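Local coordinates for protein phosphatidylinositol-specific phospholipase C (Listeria monocytogenes, PDB 2PLC) that belongs to the phosphatidylinositol-specific phospholipase C family and has the X-domain fold of the TIM-barrel clan, at residues Q5-L10 against G57-D62; R64-L69 against K106-S111; F130-R135 against R169-Q174; T193-I198 against N235-F240. One frame throughout, in Å; residues are numbered along the deposited sequence.

Interaction 1. Residues Q5-L10 against G57-D62; sequences QWMSAL and GIRYID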
loop_
_atom_site.group_PDB
_atom_site.type_symbol
_atom_site.label_atom_id
_atom_site.label_comp_id
_atom_site.label_asym_id
_atom_site.label_seq_id
_atom_site.Cartn_x
_atom_site.Cartn_y
_atom_site.Cartn_z
ATOM N N GLN A 5 -1.060 -2.751 -16.720
ATOM C CA GLN A 5 -0.805 -4.187 -16.607
ATOM C C GLN A 5 0.684 -4.502 -16.538
ATOM O O GLN A 5 1.141 -5.466 -17.145
ATOM C CB GLN A 5 -1.417 -4.930 -17.798
ATOM C CG GLN A 5 -2.917 -4.737 -17.959
ATOM C CD GLN A 5 -3.515 -5.623 -19.031
ATOM O OE1 GLN A 5 -2.848 -5.982 -20.003
ATOM N NE2 GLN A 5 -4.782 -5.990 -18.854
ATOM N N TRP A 6 1.435 -3.715 -15.771
ATOM C CA TRP A 6 2.878 -3.924 -15.662
ATOM C C TRP A 6 3.312 -5.223 -14.988
ATOM O O TRP A 6 4.302 -5.824 -15.403
ATOM C CB TRP A 6 3.568 -2.722 -15.006
ATOM C CG TRP A 6 3.260 -2.496 -13.536
ATOM C CD1 TRP A 6 2.212 -1.785 -13.012
ATOM C CD2 TRP A 6 4.066 -2.899 -12.416
ATOM N NE1 TRP A 6 2.325 -1.708 -11.641
ATOM C CE2 TRP A 6 3.451 -2.382 -11.249
ATOM C CE3 TRP A 6 5.250 -3.640 -12.286
ATOM C CZ2 TRP A 6 3.982 -2.583 -9.971
ATOM C CZ3 TRP A 6 5.777 -3.839 -11.016
ATOM C CH2 TRP A 6 5.143 -3.311 -9.874
ATOM N N MET A 7 2.570 -5.672 -13.977
ATOM C CA MET A 7 2.923 -6.906 -13.269
ATOM C C MET A 7 2.706 -8.177 -14.088
ATOM O O MET A 7 3.346 -9.196 -13.838
ATOM C CB MET A 7 2.161 -7.020 -11.945
ATOM C CG MET A 7 2.459 -5.904 -10.960
ATOM S SD MET A 7 1.657 -6.173 -9.392
ATOM C CE MET A 7 3.044 -6.368 -8.319
ATOM N N SER A 8 1.801 -8.116 -15.059
ATOM C CA SER A 8 1.506 -9.266 -15.908
ATOM C C SER A 8 2.722 -9.655 -16.744
ATOM O O SER A 8 2.869 -10.812 -17.135
ATOM C CB SER A 8 0.332 -8.953 -16.835
ATOM O OG SER A 8 0.675 -7.944 -17.763
ATOM N N ALA A 9 3.589 -8.681 -17.007
ATOM C CA ALA A 9 4.797 -8.895 -17.798
ATOM C C ALA A 9 5.980 -9.436 -16.982
ATOM O O ALA A 9 7.092 -9.569 -17.499
ATOM C CB ALA A 9 5.187 -7.606 -18.505
ATOM N N LEU A 10 5.737 -9.745 -15.711
ATOM C CA LEU A 10 6.776 -10.273 -14.836
ATOM C C LEU A 10 6.636 -11.786 -14.734
ATOM O O LEU A 10 5.556 -12.331 -14.962
ATOM C CB LEU A 10 6.680 -9.640 -13.441
ATOM C CG LEU A 10 7.048 -8.161 -13.272
ATOM C CD1 LEU A 10 6.752 -7.720 -11.848
ATOM C CD2 LEU A 10 8.513 -7.936 -13.611
ATOM N N GLY A 57 -0.482 2.566 -12.104
ATOM C CA GLY A 57 0.562 1.644 -11.697
ATOM C C GLY A 57 0.688 1.374 -10.211
ATOM O O GLY A 57 1.474 0.521 -9.816
ATOM N N ILE A 58 -0.064 2.094 -9.384
ATOM C CA ILE A 58 -0.016 1.894 -7.937
ATOM C C ILE A 58 -0.495 0.476 -7.641
ATOM O O ILE A 58 -1.526 0.052 -8.157
ATOM C CB ILE A 58 -0.928 2.910 -7.199
ATOM C CG1 ILE A 58 -0.437 4.343 -7.428
ATOM C CG2 ILE A 58 -1.012 2.585 -5.715
ATOM C CD1 ILE A 58 0.989 4.601 -6.995
ATOM N N ARG A 59 0.272 -0.269 -6.850
ATOM C CA ARG A 59 -0.113 -1.641 -6.522
ATOM C C ARG A 59 -0.196 -1.883 -5.029
ATOM O O ARG A 59 -0.409 -3.007 -4.579
ATOM C CB ARG A 59 0.837 -2.651 -7.168
ATOM C CG ARG A 59 0.714 -2.743 -8.679
ATOM C CD ARG A 59 -0.656 -3.223 -9.125
ATOM N NE ARG A 59 -0.761 -3.202 -10.579
ATOM C CZ ARG A 59 -1.195 -2.165 -11.289
ATOM N NH1 ARG A 59 -1.581 -1.051 -10.678
ATOM N NH2 ARG A 59 -1.210 -2.226 -12.619
ATOM N N TYR A 60 0.024 -0.828 -4.261
ATOM C CA TYR A 60 -0.074 -0.914 -2.817
ATOM C C TYR A 60 -1.002 0.206 -2.397
ATOM O O TYR A 60 -0.795 1.360 -2.782
ATOM C CB TYR A 60 1.293 -0.719 -2.154
ATOM C CG TYR A 60 1.201 -0.484 -0.660
ATOM C CD1 TYR A 60 1.157 -1.548 0.231
ATOM C CD2 TYR A 60 1.108 0.809 -0.145
ATOM C CE1 TYR A 60 1.020 -1.339 1.599
ATOM C CE2 TYR A 60 0.970 1.032 1.218
ATOM C CZ TYR A 60 0.927 -0.048 2.082
ATOM O OH TYR A 60 0.789 0.168 3.429
ATOM N N ILE A 61 -2.042 -0.132 -1.645
ATOM C CA ILE A 61 -2.977 0.885 -1.175
ATOM C C ILE A 61 -3.106 0.835 0.335
ATOM O O ILE A 61 -2.889 -0.200 0.958
ATOM C CB ILE A 61 -4.354 0.793 -1.868
ATOM C CG1 ILE A 61 -4.989 -0.576 -1.642
ATOM C CG2 ILE A 61 -4.197 1.059 -3.355
ATOM C CD1 ILE A 61 -6.343 -0.730 -2.313
ATOM N N ASP A 62 -3.428 1.982 0.913
ATOM C CA ASP A 62 -3.540 2.141 2.353
ATOM C C ASP A 62 -4.963 2.627 2.651
ATOM O O ASP A 62 -5.284 3.801 2.460
ATOM C CB ASP A 62 -2.482 3.164 2.764
ATOM C CG ASP A 62 -2.510 3.506 4.225
ATOM O OD1 ASP A 62 -3.284 2.898 4.997
ATOM O OD2 ASP A 62 -1.729 4.409 4.600
#
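The indole of Trp-6 lies over one face of the Arg-59 guanidinium. Trp-6 NE1 stands 3.5 Å above that plane, over its centre. The two planes are 37° apart, so the overlap is tilted. The indole CZ2 also rests on Arg-59 CG at 3.5 Å, and the two side chains run past each other in opposite directions. With CG between the backbone N and the carbonyl carbon (chi1 68°), the indole of Trp-6 turns toward Arg-59, and its NE1 donates to Gly-57 O at 3.0 Å, in a bent bond of 142°. Gly-57 has positive phi and ends helix 50-55 with a Schellman motif. Met-7 CG packs on one face of the indole, and Met-7 SD touches Arg-59 CG at 3.6 Å. The guanidinium is gripped from several directions. Arg-59 NH1 donates to Ile-58 O at 2.8 Å and also to Leu-54 O, while NH2 forms a salt bridge with Glu-99. These bonds fix the rotation of the buried guanidinium. Glu-99 also accepts from the backbone N of Met-7 and Ser-8. The N-terminal loop is thus pinned to the turn between helix 50-55 and strand 60-65. Pro-22 of strand 20-24 touches Trp-6, and Phe-92 of helix 82-95 touches Arg-59.

Interaction 2. Residues R64-L69 against K106-S111; sequences RAKDNL and KDEQNS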
loop_
_atom_site.group_PDB
_atom_site.type_symbol
_atom_site.label_atom_id
_atom_site.label_comp_id
_atom_site.label_asym_id
_atom_site.label_seq_id
_atom_site.Cartn_x
_atom_site.Cartn_y
_atom_site.Cartn_z
ATOM N N ARG A 64 -8.081 3.161 5.348
ATOM C CA ARG A 64 -8.421 3.343 6.760
ATOM C C ARG A 64 -9.943 3.370 6.889
ATOM O O ARG A 64 -10.608 4.167 6.222
ATOM C CB ARG A 64 -7.855 4.666 7.274
ATOM C CG ARG A 64 -6.500 5.067 6.703
ATOM C CD ARG A 64 -5.364 4.283 7.312
ATOM N NE ARG A 64 -4.062 4.762 6.845
ATOM C CZ ARG A 64 -3.333 5.689 7.463
ATOM N NH1 ARG A 64 -3.777 6.253 8.578
ATOM N NH2 ARG A 64 -2.143 6.029 6.987
ATOM N N ALA A 65 -10.488 2.531 7.769
ATOM C CA ALA A 65 -11.936 2.456 7.961
ATOM C C ALA A 65 -12.366 2.321 9.420
ATOM O O ALA A 65 -11.546 2.055 10.297
ATOM C CB ALA A 65 -12.500 1.288 7.151
ATOM N N LYS A 66 -13.660 2.531 9.667
ATOM C CA LYS A 66 -14.247 2.402 11.002
ATOM C C LYS A 66 -15.321 1.313 10.958
ATOM O O LYS A 66 -15.749 0.923 9.871
ATOM C CB LYS A 66 -14.826 3.733 11.473
ATOM C CG LYS A 66 -13.754 4.742 11.835
ATOM C CD LYS A 66 -14.333 5.964 12.522
ATOM C CE LYS A 66 -13.232 6.926 12.925
ATOM N NZ LYS A 66 -13.785 8.195 13.460
ATOM N N ASP A 67 -15.760 0.823 12.120
ATOM C CA ASP A 67 -16.752 -0.258 12.161
ATOM C C ASP A 67 -18.107 -0.015 11.484
ATOM O O ASP A 67 -18.913 -0.937 11.351
ATOM C CB ASP A 67 -16.913 -0.851 13.578
ATOM C CG ASP A 67 -17.423 0.151 14.605
ATOM O OD1 ASP A 67 -17.813 1.280 14.237
ATOM O OD2 ASP A 67 -17.436 -0.208 15.802
ATOM N N ASN A 68 -18.352 1.220 11.050
ATOM C CA ASN A 68 -19.583 1.549 10.330
ATOM C C ASN A 68 -19.321 1.229 8.857
ATOM O O ASN A 68 -20.175 1.445 8.001
ATOM C CB ASN A 68 -19.952 3.032 10.503
ATOM C CG ASN A 68 -18.851 3.980 10.039
ATOM O OD1 ASN A 68 -17.683 3.607 9.943
ATOM N ND2 ASN A 68 -19.224 5.224 9.765
ATOM N N LEU A 69 -18.110 0.730 8.591
ATOM C CA LEU A 69 -17.635 0.343 7.263
ATOM C C LEU A 69 -17.403 1.489 6.284
ATOM O O LEU A 69 -17.459 1.296 5.073
ATOM C CB LEU A 69 -18.549 -0.717 6.641
ATOM C CG LEU A 69 -18.597 -2.049 7.389
ATOM C CD1 LEU A 69 -19.485 -3.027 6.637
ATOM C CD2 LEU A 69 -17.195 -2.606 7.539
ATOM N N LYS A 106 -6.612 -0.670 7.855
ATOM C CA LYS A 106 -6.452 -0.222 9.227
ATOM C C LYS A 106 -7.748 0.167 9.933
ATOM O O LYS A 106 -8.638 0.779 9.344
ATOM C CB LYS A 106 -5.488 0.959 9.252
ATOM C CG LYS A 106 -5.088 1.400 10.634
ATOM C CD LYS A 106 -4.233 2.651 10.586
ATOM C CE LYS A 106 -3.661 2.960 11.961
ATOM N NZ LYS A 106 -4.731 3.006 12.998
ATOM N N ASP A 107 -7.841 -0.228 11.202
ATOM C CA ASP A 107 -8.975 0.084 12.066
ATOM C C ASP A 107 -8.658 1.498 12.556
ATOM O O ASP A 107 -7.795 1.689 13.415
ATOM C CB ASP A 107 -9.002 -0.905 13.242
ATOM C CG ASP A 107 -10.187 -0.697 14.185
ATOM O OD1 ASP A 107 -10.970 0.265 14.002
ATOM O OD2 ASP A 107 -10.328 -1.515 15.125
ATOM N N GLU A 108 -9.335 2.484 11.979
ATOM C CA GLU A 108 -9.111 3.891 12.312
ATOM C C GLU A 108 -9.466 4.288 13.749
ATOM O O GLU A 108 -9.219 5.421 14.165
ATOM C CB GLU A 108 -9.856 4.779 11.304
ATOM C CG GLU A 108 -9.357 6.221 11.201
ATOM C CD GLU A 108 -7.931 6.352 10.665
ATOM O OE1 GLU A 108 -7.258 5.325 10.426
ATOM O OE2 GLU A 108 -7.480 7.503 10.487
ATOM N N GLN A 109 -9.995 3.346 14.519
ATOM C CA GLN A 109 -10.372 3.623 15.898
ATOM C C GLN A 109 -10.004 2.436 16.792
ATOM O O GLN A 109 -10.851 1.900 17.509
ATOM C CB GLN A 109 -11.873 3.903 15.953
ATOM C CG GLN A 109 -12.336 4.646 17.183
ATOM C CD GLN A 109 -13.789 5.059 17.079
ATOM O OE1 GLN A 109 -14.660 4.236 16.784
ATOM N NE2 GLN A 109 -14.059 6.344 17.303
ATOM N N ASN A 110 -8.730 2.046 16.746
ATOM C CA ASN A 110 -8.209 0.916 17.522
ATOM C C ASN A 110 -8.580 0.930 19.001
ATOM O O ASN A 110 -8.004 1.679 19.792
ATOM C CB ASN A 110 -6.686 0.816 17.378
ATOM C CG ASN A 110 -6.264 0.136 16.091
ATOM O OD1 ASN A 110 -6.800 -0.911 15.724
ATOM N ND2 ASN A 110 -5.291 0.723 15.401
ATOM N N SER A 111 -9.538 0.081 19.361
ATOM C CA SER A 111 -10.011 -0.035 20.737
ATOM C C SER A 111 -11.079 -1.122 20.859
ATOM O O SER A 111 -11.541 -1.428 21.960
ATOM C CB SER A 111 -10.566 1.309 21.236
ATOM O OG SER A 111 -11.569 1.814 20.372
HETATM O O HOH W 1 -13.932 1.258 14.512
#
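In Glu-108, CG is opposite the backbone N (chi1 -160°) and the chain then folds back (chi2 65°), which brings OE1 to 3.3 Å from Arg-64 CB. The bend of Arg-64 at chi2 places its CD near both this oxygen and Lys-106 CD. Glu-108 OE1 stays 4.0 Å from Arg-64 NH1, beyond a salt bridge. The nearby charges probably still attract. Asp-62 is the salt-bridge partner of Arg-64, and Glu-108 OE2 accepts from Gly-74 N. Arg-64 and Lys-106 project from one face of the sheet, and their aliphatic parts touch, CD to CD at 3.8 Å. Two backbone bonds join the strands in parallel. Ala-65 N gives a nearly straight bond to Lys-106 O at 3.0 Å, and Glu-108 N donates to Ala-65 O at 2.8 Å. Asp-107 OD1 accepts from Gln-109 N in an Asx turn. A water links the same oxygen to Asp-67 N. The contact ends the pairing of strands 60-65 and 101-107, with helix 114-125 beside Asp-107 and strand 152-157 on the far side of 101-107.

Interaction 3. Residues F130-R135 against R169-Q174; sequences FYTTPR and RKFGMQ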
loop_
_atom_site.group_PDB
_atom_site.type_symbol
_atom_site.label_atom_id
_atom_site.label_comp_id
_atom_site.label_asym_id
_atom_site.label_seq_id
_atom_site.Cartn_x
_atom_site.Cartn_y
_atom_site.Cartn_z
ATOM N N PHE A 130 -9.144 -12.690 -2.836
ATOM C CA PHE A 130 -8.189 -12.588 -1.739
ATOM C C PHE A 130 -7.226 -13.766 -1.660
ATOM O O PHE A 130 -7.638 -14.922 -1.787
ATOM C CB PHE A 130 -8.926 -12.446 -0.400
ATOM C CG PHE A 130 -9.384 -11.049 -0.111
ATOM C CD1 PHE A 130 -10.589 -10.580 -0.620
ATOM C CD2 PHE A 130 -8.587 -10.187 0.635
ATOM C CE1 PHE A 130 -10.996 -9.268 -0.396
ATOM C CE2 PHE A 130 -8.983 -8.876 0.865
ATOM C CZ PHE A 130 -10.191 -8.415 0.347
ATOM N N TYR A 131 -5.938 -13.467 -1.496
ATOM C CA TYR A 131 -4.935 -14.513 -1.347
ATOM C C TYR A 131 -5.190 -15.087 0.035
ATOM O O TYR A 131 -5.132 -14.370 1.037
ATOM C CB TYR A 131 -3.518 -13.951 -1.407
ATOM C CG TYR A 131 -2.458 -14.929 -0.930
ATOM C CD1 TYR A 131 -2.064 -16.007 -1.719
ATOM C CD2 TYR A 131 -1.839 -14.760 0.307
ATOM C CE1 TYR A 131 -1.077 -16.891 -1.285
ATOM C CE2 TYR A 131 -0.859 -15.631 0.747
ATOM C CZ TYR A 131 -0.479 -16.692 -0.050
ATOM O OH TYR A 131 0.513 -17.539 0.389
ATOM N N THR A 132 -5.429 -16.387 0.091
ATOM C CA THR A 132 -5.728 -17.014 1.357
ATOM C C THR A 132 -4.996 -18.337 1.562
ATOM O O THR A 132 -4.670 -19.033 0.603
ATOM C CB THR A 132 -7.252 -17.194 1.479
ATOM O OG1 THR A 132 -7.585 -17.547 2.822
ATOM C CG2 THR A 132 -7.757 -18.260 0.507
ATOM N N THR A 133 -4.692 -18.642 2.821
ATOM C CA THR A 133 -4.002 -19.876 3.200
ATOM C C THR A 133 -4.744 -20.506 4.382
ATOM O O THR A 133 -5.572 -19.852 5.014
ATOM C CB THR A 133 -2.536 -19.605 3.628
ATOM O OG1 THR A 133 -2.518 -18.746 4.776
ATOM C CG2 THR A 133 -1.744 -18.972 2.492
ATOM N N PRO A 134 -4.470 -21.791 4.687
ATOM C CA PRO A 134 -5.128 -22.483 5.804
ATOM C C PRO A 134 -4.855 -21.816 7.150
ATOM O O PRO A 134 -3.788 -21.241 7.357
ATOM C CB PRO A 134 -4.505 -23.877 5.752
ATOM C CG PRO A 134 -4.212 -24.061 4.295
ATOM C CD PRO A 134 -3.619 -22.727 3.928
ATOM N N ARG A 135 -5.827 -21.891 8.055
ATOM C CA ARG A 135 -5.688 -21.300 9.385
ATOM C C ARG A 135 -4.577 -21.982 10.181
ATOM O O ARG A 135 -3.896 -21.344 10.988
ATOM C CB ARG A 135 -7.019 -21.367 10.143
ATOM C CG ARG A 135 -6.903 -21.120 11.645
ATOM C CD ARG A 135 -8.237 -20.735 12.269
ATOM N NE ARG A 135 -9.336 -21.599 11.843
ATOM C CZ ARG A 135 -9.562 -22.825 12.311
ATOM N NH1 ARG A 135 -8.761 -23.352 13.230
ATOM N NH2 ARG A 135 -10.598 -23.522 11.862
ATOM N N ARG A 169 -9.930 -20.351 6.716
ATOM C CA ARG A 169 -8.998 -19.636 5.856
ATOM C C ARG A 169 -8.462 -18.363 6.504
ATOM O O ARG A 169 -9.200 -17.625 7.165
ATOM C CB ARG A 169 -9.660 -19.297 4.514
ATOM C CG ARG A 169 -10.186 -20.501 3.752
ATOM C CD ARG A 169 -9.082 -21.505 3.439
ATOM N NE ARG A 169 -8.209 -21.070 2.348
ATOM C CZ ARG A 169 -7.163 -21.762 1.902
ATOM N NH1 ARG A 169 -6.845 -22.928 2.450
ATOM N NH2 ARG A 169 -6.442 -21.298 0.891
ATOM N N LYS A 170 -7.161 -18.143 6.331
ATOM C CA LYS A 170 -6.475 -16.967 6.855
ATOM C C LYS A 170 -6.276 -16.023 5.673
ATOM O O LYS A 170 -5.526 -16.328 4.743
ATOM C CB LYS A 170 -5.122 -17.363 7.454
ATOM C CG LYS A 170 -4.394 -16.227 8.157
ATOM C CD LYS A 170 -3.101 -16.699 8.813
ATOM C CE LYS A 170 -2.069 -17.135 7.784
ATOM N NZ LYS A 170 -0.751 -17.434 8.416
ATOM N N PHE A 171 -6.989 -14.901 5.702
ATOM C CA PHE A 171 -6.932 -13.903 4.637
ATOM C C PHE A 171 -5.715 -12.994 4.719
ATOM O O PHE A 171 -5.685 -12.036 5.491
ATOM C CB PHE A 171 -8.224 -13.081 4.618
ATOM C CG PHE A 171 -9.413 -13.847 4.109
ATOM C CD1 PHE A 171 -9.889 -14.961 4.797
ATOM C CD2 PHE A 171 -10.036 -13.477 2.923
ATOM C CE1 PHE A 171 -10.966 -15.695 4.307
ATOM C CE2 PHE A 171 -11.114 -14.202 2.423
ATOM C CZ PHE A 171 -11.580 -15.314 3.115
ATOM N N GLY A 172 -4.720 -13.295 3.892
ATOM C CA GLY A 172 -3.503 -12.510 3.886
ATOM C C GLY A 172 -2.696 -12.684 5.157
ATOM O O GLY A 172 -2.559 -13.796 5.672
ATOM N N MET A 173 -2.183 -11.572 5.677
ATOM C CA MET A 173 -1.373 -11.580 6.890
ATOM C C MET A 173 -1.543 -10.311 7.725
ATOM O O MET A 173 -2.243 -9.377 7.338
ATOM C CB MET A 173 0.107 -11.796 6.532
ATOM C CG MET A 173 0.571 -11.022 5.301
ATOM S SD MET A 173 2.219 -11.454 4.694
ATOM C CE MET A 173 1.903 -13.010 3.871
ATOM N N GLN A 174 -0.892 -10.300 8.880
ATOM C CA GLN A 174 -0.944 -9.180 9.806
ATOM C C GLN A 174 0.048 -8.075 9.434
ATOM O O GLN A 174 1.197 -8.347 9.080
ATOM C CB GLN A 174 -0.635 -9.682 11.214
ATOM C CG GLN A 174 -0.664 -8.611 12.280
ATOM C CD GLN A 174 0.324 -8.881 13.395
ATOM O OE1 GLN A 174 0.796 -10.012 13.570
ATOM N NE2 GLN A 174 0.660 -7.839 14.148
#
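Arg-169 crosses Thr-132 at about a right angle and folds back over the neighbouring strand. Bends at chi2 and chi3 (-59° and -75°) lay its guanidinium over the backbone of Thr-133, whose C is 3.6 Å from the plane. Thr-132 CG2 meets the guanidinium edge, and Pro-134 CG lies 3.4 Å from Arg-169 NH1. Phe-130 and Phe-171 also cross at about a right angle. Phe-130 CB touches Phe-171 CD2 at 3.7 Å, while Thr-132 OG1 sits over a face of the Phe-171 ring, toward its rim. On the other face of the sheet from Thr-132 and Phe-171, Lys-170 runs alongside Thr-133, with CE 3.4 Å from OG1, and its NZ bonds to Asp-137 O. Between these groups the strands pair antiparallel. Lys-170 N donates to Thr-133 O at 2.7 Å, and Thr-133 N to Lys-170 O at 3.1 Å. Gly-172 N reaches Tyr-131 O. Phe-130 and Phe-171 also meet Ile-123. The chemistry is therefore divided: backbone bonds set the register, apolar packing of Phe-130 on Phe-171 occupies the buried end, and a folded arginine lies over the more exposed end.

Interaction 4. Residues T193-I198 against N235-F240; sequences TKFKEI and NKVEQF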
loop_
_atom_site.group_PDB
_atom_site.type_symbol
_atom_site.label_atom_id
_atom_site.label_comp_id
_atom_site.label_asym_id
_atom_site.label_seq_id
_atom_site.Cartn_x
_atom_site.Cartn_y
_atom_site.Cartn_z
ATOM N N THR A 193 16.891 14.236 7.093
ATOM C CA THR A 193 16.809 13.012 7.882
ATOM C C THR A 193 15.861 11.998 7.249
ATOM O O THR A 193 16.197 10.821 7.130
ATOM C CB THR A 193 16.354 13.308 9.326
ATOM O OG1 THR A 193 17.325 14.150 9.962
ATOM C CG2 THR A 193 16.204 12.020 10.126
ATOM N N LYS A 194 14.683 12.460 6.840
ATOM C CA LYS A 194 13.688 11.589 6.221
ATOM C C LYS A 194 14.244 10.937 4.954
ATOM O O LYS A 194 13.993 9.756 4.689
ATOM C CB LYS A 194 12.421 12.383 5.896
ATOM C CG LYS A 194 11.292 11.566 5.281
ATOM C CD LYS A 194 10.726 10.517 6.240
ATOM C CE LYS A 194 9.545 9.781 5.595
ATOM N NZ LYS A 194 8.914 8.762 6.484
ATOM N N PHE A 195 15.018 11.698 4.183
ATOM C CA PHE A 195 15.595 11.167 2.957
ATOM C C PHE A 195 16.603 10.060 3.290
ATOM O O PHE A 195 16.634 9.021 2.624
ATOM C CB PHE A 195 16.259 12.279 2.141
ATOM C CG PHE A 195 16.721 11.832 0.788
ATOM C CD1 PHE A 195 15.831 11.241 -0.101
ATOM C CD2 PHE A 195 18.052 11.966 0.411
ATOM C CE1 PHE A 195 16.261 10.788 -1.349
ATOM C CE2 PHE A 195 18.489 11.512 -0.839
ATOM C CZ PHE A 195 17.588 10.921 -1.718
ATOM N N LYS A 196 17.407 10.279 4.331
ATOM C CA LYS A 196 18.396 9.295 4.755
ATOM C C LYS A 196 17.719 7.975 5.110
ATOM O O LYS A 196 18.141 6.913 4.648
ATOM C CB LYS A 196 19.211 9.828 5.941
ATOM C CG LYS A 196 20.507 10.535 5.526
ATOM C CD LYS A 196 21.122 11.379 6.649
ATOM C CE LYS A 196 21.391 10.574 7.924
ATOM N NZ LYS A 196 22.466 9.542 7.775
ATOM N N GLU A 197 16.632 8.057 5.879
ATOM C CA GLU A 197 15.877 6.876 6.292
ATOM C C GLU A 197 15.264 6.152 5.104
ATOM O O GLU A 197 15.154 4.925 5.102
ATOM C CB GLU A 197 14.782 7.269 7.280
ATOM C CG GLU A 197 15.324 7.862 8.563
ATOM C CD GLU A 197 14.233 8.390 9.460
ATOM O OE1 GLU A 197 13.293 9.031 8.945
ATOM O OE2 GLU A 197 14.317 8.173 10.686
ATOM N N ILE A 198 14.845 6.913 4.099
ATOM C CA ILE A 198 14.263 6.315 2.902
ATOM C C ILE A 198 15.362 5.566 2.148
ATOM O O ILE A 198 15.220 4.380 1.868
ATOM C CB ILE A 198 13.597 7.388 1.991
ATOM C CG1 ILE A 198 12.360 7.964 2.685
ATOM C CG2 ILE A 198 13.192 6.774 0.652
ATOM C CD1 ILE A 198 11.765 9.174 1.984
ATOM N N ASN A 235 10.860 13.711 -5.877
ATOM C CA ASN A 235 11.864 13.896 -6.921
ATOM C C ASN A 235 13.229 13.351 -6.508
ATOM O O ASN A 235 13.931 12.730 -7.310
ATOM C CB ASN A 235 11.984 15.374 -7.279
ATOM C CG ASN A 235 11.535 15.656 -8.688
ATOM O OD1 ASN A 235 12.359 15.903 -9.570
ATOM N ND2 ASN A 235 10.225 15.593 -8.921
ATOM N N LYS A 236 13.601 13.593 -5.253
ATOM C CA LYS A 236 14.874 13.123 -4.732
ATOM C C LYS A 236 14.894 11.604 -4.766
ATOM O O LYS A 236 15.886 11.002 -5.174
ATOM C CB LYS A 236 15.093 13.632 -3.309
ATOM C CG LYS A 236 15.320 15.124 -3.239
ATOM C CD LYS A 236 15.373 15.634 -1.800
ATOM C CE LYS A 236 16.584 15.112 -1.058
ATOM N NZ LYS A 236 17.845 15.490 -1.752
ATOM N N VAL A 237 13.780 10.997 -4.360
ATOM C CA VAL A 237 13.659 9.542 -4.351
ATOM C C VAL A 237 13.648 8.995 -5.780
ATOM O O VAL A 237 14.209 7.938 -6.052
ATOM C CB VAL A 237 12.385 9.095 -3.596
ATOM C CG1 VAL A 237 12.185 7.589 -3.730
ATOM C CG2 VAL A 237 12.495 9.478 -2.126
ATOM N N GLU A 238 13.031 9.732 -6.695
ATOM C CA GLU A 238 12.967 9.318 -8.089
ATOM C C GLU A 238 14.359 9.233 -8.723
ATOM O O GLU A 238 14.655 8.286 -9.455
ATOM C CB GLU A 238 12.096 10.284 -8.880
ATOM C CG GLU A 238 11.830 9.843 -10.305
ATOM C CD GLU A 238 10.985 10.838 -11.078
ATOM O OE1 GLU A 238 10.358 11.730 -10.459
ATOM O OE2 GLU A 238 10.950 10.723 -12.319
ATOM N N GLN A 239 15.206 10.219 -8.434
ATOM C CA GLN A 239 16.571 10.255 -8.962
ATOM C C GLN A 239 17.429 9.154 -8.361
ATOM O O GLN A 239 18.313 8.611 -9.023
ATOM C CB GLN A 239 17.217 11.599 -8.670
ATOM C CG GLN A 239 16.707 12.719 -9.535
ATOM C CD GLN A 239 17.210 14.064 -9.067
ATOM O OE1 GLN A 239 18.339 14.185 -8.587
ATOM N NE2 GLN A 239 16.366 15.085 -9.187
ATOM N N PHE A 240 17.172 8.848 -7.095
ATOM C CA PHE A 240 17.895 7.809 -6.385
ATOM C C PHE A 240 17.598 6.447 -7.012
ATOM O O PHE A 240 18.506 5.638 -7.204
ATOM C CB PHE A 240 17.491 7.815 -4.916
ATOM C CG PHE A 240 18.098 6.706 -4.121
ATOM C CD1 PHE A 240 19.461 6.690 -3.855
ATOM C CD2 PHE A 240 17.303 5.676 -3.625
ATOM C CE1 PHE A 240 20.026 5.668 -3.103
ATOM C CE2 PHE A 240 17.860 4.646 -2.872
ATOM C CZ PHE A 240 19.225 4.643 -2.609
#
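Phe-195 is the main bump on helix 193-198. Its CG is opposite the backbone N (chi1 -173°), which sends the ring out to helix 235-240. There it enters a hollow lined by Lys-236, Val-237 and Phe-240. The rim of the ring meets the other helix: Phe-195 CE1 lies 3.6 Å from Lys-236 CB and 4.1 Å from Val-237 CG2. Phe-195 CZ is 4.5 Å from Phe-240 CB, a looser touch. Lys-236 makes the lid. Its chain bends twice near its end and curls over one face of the ring. Lys-236 CE lies 3.8 Å from the centroid of the Phe-195 ring in a CH-pi contact. Lys-236 NZ is 4.4 Å from the same centroid and forms a cation-pi interaction. Ile-198 is a smaller bump one turn on. Its CG2 meets Val-237 CG2 at 3.9 Å, and the two side chains cross at about a right angle. Ile-217 of a nearby loop touches both. The helices run in roughly the same direction, with axes 11.0 Å apart and inclined at 32°, a wide spacing bridged by the phenyl ring. Phe-240 also reaches Val-199 and Ala-202, further along helix 191-207. The contact rests mainly on apolar and ring-face packing. Its one charged group lies over an aromatic face, where the ring electrons would probably favour the ammonium.

In the fold
From the N terminus, interaction 1 comes first. It closes a loop of 46 residues and ties the N-terminal loop to the turn before strand 60-65. Interaction 2 begins at the other end of that strand and joins it to strand 101-107 across a 36-residue loop. The two lie on opposite sides of the chain's centre. Interaction 3 follows, adding strand 132-134 to strand 169-174 in the same mixed sheet. Interaction 4 is last and pairs helices 191-207 and 226-246, which flank strand 212-216 along the chain. Its centre is about 34 Å from that of interaction 3. All four loops run in series; none nest or cross.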